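Local coordinates for protein acyl-CoA dehydrogenase (Bacillus subtilis, PDB 5LNX) that catalyses the FAD-dependent oxidation of saturated acyl-CoA thioesters to their 2,3-dehydroacyl-CoA products, passing the electrons to an acceptor, at residues V87-G92 with H117-F121; I153-G159 with S205-L210; A245-L249 with A293-Y298; S315-Q319 with Q367-I371. All blocks are in the same frame, centred on the assembly; numbering follows the deposited sequence.

Contact 1 of 4, residues V87-G92 with H117-F121; sequences VHTSVG and HLGAF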
# COMPACT_ATOMS: atom_id res chain seq x y z
N VAL D 87 -1.16 14.33 -27.21
CA VAL D 87 -0.56 15.65 -27.21
C VAL D 87 -1.02 16.39 -28.47
O VAL D 87 -1.52 17.52 -28.39
CB VAL D 87 0.98 15.57 -27.16
CG1 VAL D 87 1.61 16.88 -27.60
CG2 VAL D 87 1.44 15.24 -25.74
N HIS D 88 -0.86 15.73 -29.61
CA HIS D 88 -1.17 16.33 -30.92
C HIS D 88 -2.49 17.05 -30.86
O HIS D 88 -2.60 18.22 -31.25
CB HIS D 88 -1.18 15.25 -32.01
CG HIS D 88 -1.90 15.63 -33.27
ND1 HIS D 88 -1.25 16.14 -34.37
CD2 HIS D 88 -3.20 15.52 -33.63
CE1 HIS D 88 -2.12 16.38 -35.34
NE2 HIS D 88 -3.31 16.00 -34.92
N THR D 89 -3.50 16.35 -30.38
CA THR D 89 -4.89 16.86 -30.39
C THR D 89 -5.26 17.81 -29.28
O THR D 89 -5.77 18.89 -29.53
CB THR D 89 -5.87 15.69 -30.27
OG1 THR D 89 -5.43 14.66 -31.16
CG2 THR D 89 -7.29 16.12 -30.60
N SER D 90 -5.01 17.37 -28.05
CA SER D 90 -5.54 17.97 -26.85
C SER D 90 -4.81 19.28 -26.47
O SER D 90 -5.37 20.18 -25.84
CB SER D 90 -5.39 16.94 -25.74
OG SER D 90 -4.02 16.78 -25.42
N VAL D 91 -3.52 19.31 -26.77
CA VAL D 91 -2.67 20.47 -26.46
C VAL D 91 -1.87 21.03 -27.66
O VAL D 91 -1.33 22.13 -27.57
CB VAL D 91 -1.73 20.16 -25.29
CG1 VAL D 91 -2.54 19.89 -24.04
CG2 VAL D 91 -0.79 19.01 -25.62
N GLY D 92 -1.82 20.29 -28.76
CA GLY D 92 -1.24 20.78 -30.01
C GLY D 92 -2.24 21.40 -30.98
O GLY D 92 -1.89 22.26 -31.78
N HIS D 117 -0.06 17.64 -40.90
CA HIS D 117 0.75 18.32 -39.89
C HIS D 117 0.59 17.75 -38.49
O HIS D 117 -0.49 17.32 -38.10
CB HIS D 117 0.37 19.79 -39.81
CG HIS D 117 1.07 20.66 -40.80
ND1 HIS D 117 0.97 22.03 -40.77
CD2 HIS D 117 1.89 20.36 -41.83
CE1 HIS D 117 1.68 22.54 -41.76
NE2 HIS D 117 2.26 21.55 -42.41
N LEU D 118 1.69 17.76 -37.76
CA LEU D 118 1.78 17.22 -36.40
C LEU D 118 2.02 18.32 -35.36
O LEU D 118 2.84 19.23 -35.55
CB LEU D 118 2.91 16.19 -36.29
CG LEU D 118 3.03 15.49 -34.93
CD1 LEU D 118 1.97 14.41 -34.79
CD2 LEU D 118 4.42 14.92 -34.69
N GLY D 119 1.39 18.14 -34.20
CA GLY D 119 1.25 19.16 -33.18
C GLY D 119 2.09 18.89 -31.94
O GLY D 119 2.31 17.74 -31.55
N ALA D 120 2.49 19.97 -31.27
CA ALA D 120 3.32 19.89 -30.09
C ALA D 120 2.88 21.00 -29.13
O ALA D 120 2.16 21.90 -29.55
CB ALA D 120 4.77 20.10 -30.46
N PHE D 121 3.41 20.99 -27.91
CA PHE D 121 2.90 21.84 -26.77
C PHE D 121 3.79 22.76 -25.97
O PHE D 121 3.30 23.64 -25.25
CB PHE D 121 2.00 20.97 -25.88
CG PHE D 121 1.46 21.67 -24.67
CD1 PHE D 121 0.50 22.67 -24.81
CD2 PHE D 121 1.87 21.30 -23.40
CE1 PHE D 121 -0.06 23.26 -23.69
CE2 PHE D 121 1.34 21.91 -22.27
CZ PHE D 121 0.36 22.89 -22.42
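Both His88 (chi1 162°) and Phe121 (chi1 178°) hold CG anti to the backbone N, and these rotations carry the two rings into the seam between the end of helix 79-90 and the short strand 119-120. The phenyl ring receives Val91 on one face: Val91 CB stands 3.8 Å from the Phe121 ring centroid in a CH-pi contact, with the two side chains crossing at about a right angle. Of the valine branches, CG2 lies against Phe121 CB, whereas CG1 leans out over the rim of the ring. Phe121 also touches the FAD, and helix 229-265 supplies Leu237 beside it.

At the other end the imidazole meets the 117-119 backbone. His88 ND1 accepts a weak hydrogen bond from Gly119 N at 3.3 Å, bent to 136° and reached obliquely to the ring. His117 O lies at the ring edge, 3.3 Å from His88 CE1, and Leu118 CD1 packs beside ND1. Between the two rings the backbones draw close, with Gly92 CA 3.6 Å from Ala120 O. The contact joins the end of helix 79-90 to strand 119-120, which leads to the flavin-touching Phe121. Elsewhere on the imidazole, NE2 makes weak hydrogen bonds to the carbonyls of Met49 and Leu112, a pattern consistent with a neutral ring protonated at NE2, using ND1 as acceptor.

Contact 2 of 4, residues I153-G159 with S205-L210; sequences IFITNGG and SNTTEL. With FAD (flavin-adenine dinucleotide), chain S.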
# COMPACT_ATOMS: atom_id res chain seq x y z
N ILE D 153 12.10 22.43 -22.48
CA ILE D 153 12.58 21.06 -22.25
C ILE D 153 11.46 20.01 -22.28
O ILE D 153 10.26 20.33 -22.20
CB ILE D 153 13.35 20.91 -20.90
CG1 ILE D 153 12.55 21.46 -19.72
CG2 ILE D 153 14.70 21.59 -20.94
CD1 ILE D 153 13.02 20.95 -18.37
N PHE D 154 11.88 18.76 -22.48
CA PHE D 154 11.02 17.56 -22.44
C PHE D 154 9.81 17.67 -23.35
O PHE D 154 8.70 17.43 -22.89
CB PHE D 154 10.50 17.34 -21.02
CG PHE D 154 11.58 17.13 -19.98
CD1 PHE D 154 12.67 16.36 -20.26
CD2 PHE D 154 11.43 17.67 -18.71
CE1 PHE D 154 13.65 16.17 -19.30
CE2 PHE D 154 12.39 17.48 -17.75
CZ PHE D 154 13.51 16.72 -18.03
N ILE D 155 10.00 18.05 -24.60
CA ILE D 155 8.86 18.38 -25.49
C ILE D 155 8.44 17.21 -26.37
O ILE D 155 9.15 16.81 -27.29
CB ILE D 155 9.14 19.61 -26.38
CG1 ILE D 155 9.53 20.82 -25.53
CG2 ILE D 155 7.93 19.93 -27.23
CD1 ILE D 155 8.52 21.17 -24.45
N THR D 156 7.28 16.65 -26.06
CA THR D 156 6.79 15.49 -26.80
C THR D 156 6.61 15.97 -28.23
O THR D 156 6.37 17.15 -28.46
CB THR D 156 5.43 14.98 -26.26
OG1 THR D 156 5.57 14.58 -24.89
CG2 THR D 156 4.95 13.79 -27.07
N ASN D 157 6.75 15.04 -29.17
CA ASN D 157 6.57 15.31 -30.61
C ASN D 157 7.63 16.26 -31.18
O ASN D 157 7.49 16.84 -32.27
CB ASN D 157 5.12 15.76 -30.89
CG ASN D 157 4.12 14.60 -30.80
OD1 ASN D 157 4.49 13.47 -30.49
ND2 ASN D 157 2.84 14.90 -31.02
N GLY D 158 8.76 16.31 -30.48
CA GLY D 158 9.86 17.22 -30.79
C GLY D 158 10.68 16.82 -31.99
O GLY D 158 11.36 15.80 -31.99
N GLY D 159 10.61 17.65 -33.04
CA GLY D 159 11.37 17.41 -34.28
C GLY D 159 10.51 16.75 -35.35
O GLY D 159 10.86 16.76 -36.53
N SER D 205 8.53 7.90 -28.89
CA SER D 205 7.90 9.21 -28.85
C SER D 205 9.02 10.27 -28.72
O SER D 205 9.58 10.43 -27.65
CB SER D 205 6.92 9.32 -27.69
OG SER D 205 6.53 10.67 -27.55
N ASN D 206 9.39 10.91 -29.82
CA ASN D 206 10.43 11.98 -29.78
C ASN D 206 10.17 12.97 -28.67
O ASN D 206 9.16 13.64 -28.65
CB ASN D 206 10.44 12.75 -31.11
CG ASN D 206 11.43 12.19 -32.12
OD1 ASN D 206 11.88 11.05 -32.01
ND2 ASN D 206 11.71 12.97 -33.15
N THR D 207 11.07 13.00 -27.69
CA THR D 207 11.03 14.04 -26.67
C THR D 207 12.29 14.91 -26.75
O THR D 207 13.42 14.40 -26.65
CB THR D 207 10.84 13.46 -25.26
OG1 THR D 207 9.97 12.33 -25.32
CG2 THR D 207 10.20 14.49 -24.35
N THR D 208 12.12 16.20 -27.00
CA THR D 208 13.31 17.07 -27.23
C THR D 208 13.30 18.39 -26.49
O THR D 208 12.27 18.86 -25.99
CB THR D 208 13.53 17.44 -28.71
OG1 THR D 208 12.72 18.56 -29.05
CG2 THR D 208 13.19 16.26 -29.63
N GLU D 209 14.49 18.96 -26.45
CA GLU D 209 14.70 20.36 -26.08
C GLU D 209 14.38 21.27 -27.27
O GLU D 209 14.50 20.88 -28.43
CB GLU D 209 16.16 20.56 -25.65
CG GLU D 209 16.59 22.00 -25.42
CD GLU D 209 18.09 22.17 -25.56
OE1 GLU D 209 18.61 22.16 -26.71
OE2 GLU D 209 18.74 22.35 -24.52
N LEU D 210 13.97 22.49 -26.95
CA LEU D 210 13.79 23.54 -27.96
C LEU D 210 14.58 24.78 -27.58
O LEU D 210 14.47 25.28 -26.47
CB LEU D 210 12.32 23.92 -28.11
CG LEU D 210 11.37 22.77 -28.42
CD1 LEU D 210 9.93 23.25 -28.43
CD2 LEU D 210 11.72 22.13 -29.76
PA FAD S . 9.50 19.14 -10.88
O1A FAD S . 8.14 19.69 -11.28
O2A FAD S . 10.62 19.99 -10.39
O5B FAD S . 9.15 18.10 -9.69
C5B FAD S . 10.08 17.21 -9.10
C4B FAD S . 9.27 16.38 -8.11
O4B FAD S . 8.90 17.25 -7.07
C3B FAD S . 7.99 15.82 -8.71
O3B FAD S . 7.66 14.55 -8.14
C2B FAD S . 6.93 16.80 -8.32
O2B FAD S . 5.73 16.12 -7.97
C1B FAD S . 7.49 17.38 -7.06
N9A FAD S . 7.14 18.76 -6.77
C8A FAD S . 7.75 19.90 -7.18
N7A FAD S . 7.15 20.98 -6.59
C5A FAD S . 6.13 20.51 -5.82
C6A FAD S . 5.11 21.05 -4.91
N6A FAD S . 4.97 22.37 -4.70
N1A FAD S . 4.30 20.18 -4.27
C2A FAD S . 4.37 18.84 -4.40
N3A FAD S . 5.28 18.29 -5.21
C4A FAD S . 6.16 19.05 -5.92
N1 FAD S . 6.31 19.37 -21.01
C2 FAD S . 5.59 20.09 -21.91
O2 FAD S . 5.49 21.30 -21.72
N3 FAD S . 4.99 19.55 -23.00
C4 FAD S . 5.07 18.24 -23.27
O4 FAD S . 4.52 17.74 -24.28
C4X FAD S . 5.85 17.40 -22.34
N5 FAD S . 5.97 16.07 -22.56
C5X FAD S . 6.70 15.30 -21.72
C6 FAD S . 6.86 13.98 -22.04
C7 FAD S . 7.55 13.12 -21.22
C7M FAD S . 7.55 11.67 -21.62
C8 FAD S . 8.20 13.67 -20.00
C8M FAD S . 8.99 12.82 -19.04
C9 FAD S . 8.08 15.00 -19.70
C9A FAD S . 7.36 15.87 -20.51
N10 FAD S . 7.26 17.27 -20.26
C10 FAD S . 6.48 18.05 -21.16
C1' FAD S . 7.83 17.89 -19.05
C2' FAD S . 6.93 17.53 -17.85
O2' FAD S . 5.60 18.08 -17.91
C3' FAD S . 7.61 17.90 -16.54
O3' FAD S . 8.59 16.90 -16.26
C4' FAD S . 6.60 18.04 -15.40
O4' FAD S . 5.77 19.18 -15.65
C5' FAD S . 7.28 18.13 -14.01
O5' FAD S . 8.31 19.12 -13.87
P FAD S . 9.87 18.75 -13.61
O1P FAD S . 10.71 20.01 -13.47
O2P FAD S . 10.30 17.72 -14.62
O3P FAD S . 10.03 18.21 -12.09
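Backbone hydrogen bonds join Ile155 and Thr208 in both directions, as an antiparallel hydrogen-bonded pair: Ile155 N donates to Thr208 O at 2.8 Å, and Thr208 N returns a bond to Ile155 O. The next pair, Thr156 with Thr207, is non-hydrogen-bonded. Beyond it a type II turn from Ile155 to Gly158 lies against Asn206, whose carbonyl O accepts from Gly158 N and, more weakly, from Asn157 N.

One side-chain bond reinforces this turn. Asn206 ND2 donates to Gly158 O at 3.1 Å, bent to 138° and tilted out of the amide plane. Asn157 instead sends its own ND2 to Gly119 O and Ile84 O.

This strand pairing belongs to the middle beta domain of the acyl-CoA dehydrogenase fold, where the end of strand 145-156 runs beside the flavin. Polar contacts to the cofactor come from Thr156. With OG1 beside the backbone N and anti to the carbonyl carbon (chi1 -60°), the hydroxyl donates to FAD N5 at 2.8 Å, while Thr156 N makes a weak bond to FAD O4. N5 is the flavin atom that takes the substrate hydride in this family.

Van der Waals packing adds to these bonds. Ile155 CG1 meets Leu210 CD1 at 3.8 Å, the two side chains crossing at about a right angle. Phe154 runs its ring along the ribityl chain, with CD2 3.6 Å from FAD C1', and Tyr339 of the second subunit meets that ring edge-to-face.

Contact 3 of 4, residues A245-L249 with A293-Y298; sequences AAQAL and ARHLVY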
# COMPACT_ATOMS: atom_id res chain seq x y z
N ALA D 245 -4.70 9.69 -18.50
CA ALA D 245 -5.35 8.71 -17.65
C ALA D 245 -5.77 7.49 -18.48
O ALA D 245 -5.58 6.33 -18.07
CB ALA D 245 -6.56 9.32 -16.98
N ALA D 246 -6.40 7.79 -19.61
CA ALA D 246 -6.74 6.81 -20.65
C ALA D 246 -5.52 6.04 -21.14
O ALA D 246 -5.59 4.84 -21.42
CB ALA D 246 -7.42 7.51 -21.81
N GLN D 247 -4.40 6.73 -21.27
CA GLN D 247 -3.12 6.07 -21.59
C GLN D 247 -2.76 5.07 -20.51
O GLN D 247 -2.47 3.90 -20.80
CB GLN D 247 -1.99 7.10 -21.73
CG GLN D 247 -0.69 6.52 -22.27
CD GLN D 247 0.50 7.46 -22.10
OE1 GLN D 247 0.41 8.51 -21.46
NE2 GLN D 247 1.64 7.08 -22.68
N ALA D 248 -2.82 5.54 -19.26
CA ALA D 248 -2.52 4.69 -18.09
C ALA D 248 -3.45 3.48 -17.98
O ALA D 248 -3.07 2.43 -17.47
CB ALA D 248 -2.63 5.52 -16.82
N LEU D 249 -4.69 3.68 -18.42
CA LEU D 249 -5.73 2.68 -18.41
C LEU D 249 -5.37 1.56 -19.39
O LEU D 249 -5.22 0.39 -19.02
CB LEU D 249 -7.07 3.32 -18.80
CG LEU D 249 -8.31 2.42 -18.83
CD1 LEU D 249 -8.54 1.72 -17.49
CD2 LEU D 249 -9.54 3.22 -19.22
N ALA D 293 -10.57 2.69 -12.45
CA ALA D 293 -9.94 3.63 -13.37
C ALA D 293 -10.82 3.92 -14.58
O ALA D 293 -11.02 5.08 -14.94
CB ALA D 293 -8.61 3.10 -13.84
N ARG D 294 -11.35 2.87 -15.19
CA ARG D 294 -12.18 3.05 -16.39
C ARG D 294 -13.24 4.14 -16.17
O ARG D 294 -13.39 5.04 -17.00
CB ARG D 294 -12.86 1.76 -16.84
CG ARG D 294 -13.66 1.96 -18.12
CD ARG D 294 -13.91 0.71 -18.94
NE ARG D 294 -14.83 -0.22 -18.29
CZ ARG D 294 -14.46 -1.24 -17.52
NH1 ARG D 294 -13.18 -1.48 -17.27
NH2 ARG D 294 -15.39 -2.01 -16.97
N HIS D 295 -13.94 4.06 -15.04
CA HIS D 295 -15.11 4.93 -14.76
C HIS D 295 -14.70 6.36 -14.42
O HIS D 295 -15.40 7.31 -14.74
CB HIS D 295 -15.94 4.41 -13.58
CG HIS D 295 -16.42 3.00 -13.72
ND1 HIS D 295 -16.79 2.44 -14.92
CD2 HIS D 295 -16.59 2.04 -12.78
CE1 HIS D 295 -17.14 1.18 -14.71
NE2 HIS D 295 -17.03 0.92 -13.42
N LEU D 296 -13.58 6.48 -13.73
CA LEU D 296 -13.01 7.80 -13.44
C LEU D 296 -12.72 8.54 -14.74
O LEU D 296 -13.07 9.71 -14.88
CB LEU D 296 -11.71 7.68 -12.65
CG LEU D 296 -11.83 7.29 -11.19
CD1 LEU D 296 -10.44 7.12 -10.60
CD2 LEU D 296 -12.61 8.31 -10.38
N VAL D 297 -12.09 7.83 -15.67
CA VAL D 297 -11.70 8.37 -16.97
C VAL D 297 -12.91 8.83 -17.78
O VAL D 297 -13.01 9.99 -18.18
CB VAL D 297 -10.93 7.33 -17.82
CG1 VAL D 297 -10.73 7.83 -19.24
CG2 VAL D 297 -9.60 7.00 -17.18
N TYR D 298 -13.83 7.91 -18.00
CA TYR D 298 -14.98 8.17 -18.88
C TYR D 298 -16.03 9.12 -18.34
O TYR D 298 -16.69 9.81 -19.11
CB TYR D 298 -15.62 6.84 -19.33
CG TYR D 298 -14.73 6.17 -20.35
CD1 TYR D 298 -14.56 6.72 -21.62
CD2 TYR D 298 -13.98 5.04 -20.02
CE1 TYR D 298 -13.68 6.16 -22.54
CE2 TYR D 298 -13.11 4.47 -20.92
CZ TYR D 298 -12.96 5.03 -22.18
OH TYR D 298 -12.14 4.45 -23.11
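Antiparallel helix packing through apolar side chains joins Leu249 and Ala245 of helix 229-265 to Val297 and Ala293 of helix 277-305, inside the helical C-terminal domain. The local axes pass 9.8 Å apart, and their directions differ by 156°. Leu249 is the knob, seated in a hole formed by Ala293, Arg294, Val297 and Tyr298. Its CG is anti to the backbone N (chi1 -179°), which directs the fork across the interface: CD1 lies 3.9 Å from Ala293 CB and also meets the backbone at Arg294, while CD2 passes over Arg294 CA and approaches Tyr298 CE2 at 4.1 Å. The leucine and tyrosine side chains cross at about a right angle. One turn before Leu249, Ala245 CB meets Val297 CG2 at 3.8 Å, and Val297 CG1 reaches toward Ala246 CB.

Helix 64-77 borders this layer, with Ile68 against Val297 and His72 against Leu249, and His72 ND1 also pairs with the Tyr298 hydroxyl. Helix 311-326 adds Ala317 beside Ala245. Between the two segments, cohesion rests on van der Waals fit and burial of hydrocarbon, the contact being made largely by leucine and valine methyls against alanine CB atoms and backbone.

Contact 4 of 4, residues S315-Q319 with Q367-I371; sequences SMAKQ and QRLII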
# COMPACT_ATOMS: atom_id res chain seq x y z
N SER D 315 -8.14 15.27 -12.60
CA SER D 315 -7.00 15.07 -11.70
C SER D 315 -7.04 13.71 -11.02
O SER D 315 -6.05 13.01 -10.94
CB SER D 315 -6.93 16.19 -10.65
OG SER D 315 -6.15 17.24 -11.14
N MET D 316 -8.20 13.38 -10.48
CA MET D 316 -8.46 12.06 -9.88
C MET D 316 -8.14 10.87 -10.81
O MET D 316 -7.45 9.92 -10.42
CB MET D 316 -9.93 11.98 -9.43
CG MET D 316 -10.20 12.67 -8.10
SD MET D 316 -11.94 12.85 -7.70
CE MET D 316 -11.92 13.34 -5.97
N ALA D 317 -8.69 10.93 -12.02
CA ALA D 317 -8.42 9.94 -13.08
C ALA D 317 -6.94 9.77 -13.40
O ALA D 317 -6.46 8.65 -13.59
CB ALA D 317 -9.16 10.34 -14.35
N LYS D 318 -6.25 10.90 -13.57
CA LYS D 318 -4.83 10.90 -13.97
C LYS D 318 -3.98 10.21 -12.90
O LYS D 318 -3.19 9.31 -13.20
CB LYS D 318 -4.31 12.33 -14.15
CG LYS D 318 -2.99 12.46 -14.92
CD LYS D 318 -1.76 12.39 -14.02
CE LYS D 318 -0.52 12.87 -14.75
NZ LYS D 318 0.75 12.67 -13.97
N GLN D 319 -4.24 10.58 -11.66
CA GLN D 319 -3.56 10.02 -10.49
C GLN D 319 -3.91 8.55 -10.24
O GLN D 319 -3.05 7.74 -9.86
CB GLN D 319 -3.91 10.84 -9.23
CG GLN D 319 -3.21 10.38 -7.96
CD GLN D 319 -4.05 9.49 -7.07
OE1 GLN D 319 -5.13 9.89 -6.61
NE2 GLN D 319 -3.66 8.22 -6.94
N GLN D 367 -1.33 16.71 -8.62
CA GLN D 367 -2.73 16.29 -8.81
C GLN D 367 -3.45 16.19 -7.47
O GLN D 367 -4.63 16.56 -7.33
CB GLN D 367 -2.80 14.95 -9.54
CG GLN D 367 -2.10 14.94 -10.90
CD GLN D 367 -2.81 15.74 -11.99
OE1 GLN D 367 -3.95 16.20 -11.83
NE2 GLN D 367 -2.16 15.84 -13.13
N ARG D 368 -2.74 15.64 -6.49
CA ARG D 368 -3.29 15.51 -5.14
C ARG D 368 -3.50 16.90 -4.56
O ARG D 368 -4.61 17.24 -4.12
CB ARG D 368 -2.37 14.67 -4.27
CG ARG D 368 -2.52 13.18 -4.55
CD ARG D 368 -1.45 12.31 -3.88
NE ARG D 368 -1.80 10.88 -3.96
CZ ARG D 368 -1.11 9.95 -4.61
NH1 ARG D 368 0.04 10.23 -5.24
NH2 ARG D 368 -1.58 8.70 -4.64
N LEU D 369 -2.49 17.74 -4.72
CA LEU D 369 -2.59 19.19 -4.41
C LEU D 369 -3.83 19.86 -5.01
O LEU D 369 -4.69 20.38 -4.28
CB LEU D 369 -1.33 19.91 -4.89
N ILE D 370 -3.97 19.77 -6.33
CA ILE D 370 -5.16 20.30 -7.02
C ILE D 370 -6.46 19.76 -6.42
O ILE D 370 -7.34 20.53 -6.07
CB ILE D 370 -5.17 19.91 -8.52
CG1 ILE D 370 -4.08 20.66 -9.29
CG2 ILE D 370 -6.54 20.18 -9.13
CD1 ILE D 370 -3.96 20.24 -10.75
N ILE D 371 -6.58 18.42 -6.34
CA ILE D 371 -7.76 17.77 -5.78
C ILE D 371 -8.05 18.34 -4.40
O ILE D 371 -9.14 18.80 -4.13
CB ILE D 371 -7.56 16.24 -5.66
CG1 ILE D 371 -7.64 15.58 -7.02
CG2 ILE D 371 -8.60 15.61 -4.73
CD1 ILE D 371 -6.84 14.30 -7.08
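Gln367 leads from helix 364-376 into the flank of helix 311-326, and each of its atoms finds a neighbour there. CB sits 4.0 Å from Ser315 O and faces Gln319 CB. The chain then bends at chi2 (-71°), laying CG beside Lys318 CD and setting the amide across the lysine chain at about a right angle. OE1 accepts a hydrogen bond from Ser315 OG, the hydroxyl approaching nearly along the C=O axis; the modelled length is too short to interpret. NE2 rests 3.6 Å from Lys318 CD and donates to Gly362 O, a carbonyl that also receives Lys318 NZ.

On one flank of this polar pair the packing is apolar. Ile371 CG1 meets Ser315 CB at 3.7 Å, Ile371 CD1 touches Met316 CG at 3.9 Å, and Ile370 CG2 lies beside Ser315 OG. Further along, Gln319 and Arg368 stack, amide and guanidinium planes 28° apart, with Gln319 CD 3.5 Å above the guanidinium plane and offset toward its rim.

These helices of the C-terminal domain run nearly antiparallel, their local axes crossing at -153°, and they face the third subunit: Arg368 NE forms a salt bridge with Asp285 of the third subunit, and Thr288 of that subunit packs on Ile371. Arg368 NH2 and Gln319 NE2 are both donors and do not bond to each other; both turn to Asp323 OD2. That shared carboxylate reconciles the two donors, and with Asp285 of the third subunit it would balance the arginine's charge at the interface.

Overall arrangement
From the N terminus the four contacts follow in series, with none nested or crossing. Contact 1 closes a largely helical loop of 24 residues, bringing the end of helix 79-90 to strand 119-120. Contact 2 closes a loop of 45 residues without helix in the middle domain. It touches contact 1 through Asn157 ND2 and Gly119 O, and both border the flavin, through Phe121 in contact 1 and through Phe154 and Thr156 in contact 2. Contact 3 then closes 43 residues between helices 229-265 and 277-305, and contact 4 closes 47 between helices 311-326 and 364-376. These last two meet where Ala245 packs on Ala317, linking both helix pairs within the C-terminal domain, and both touch the third subunit.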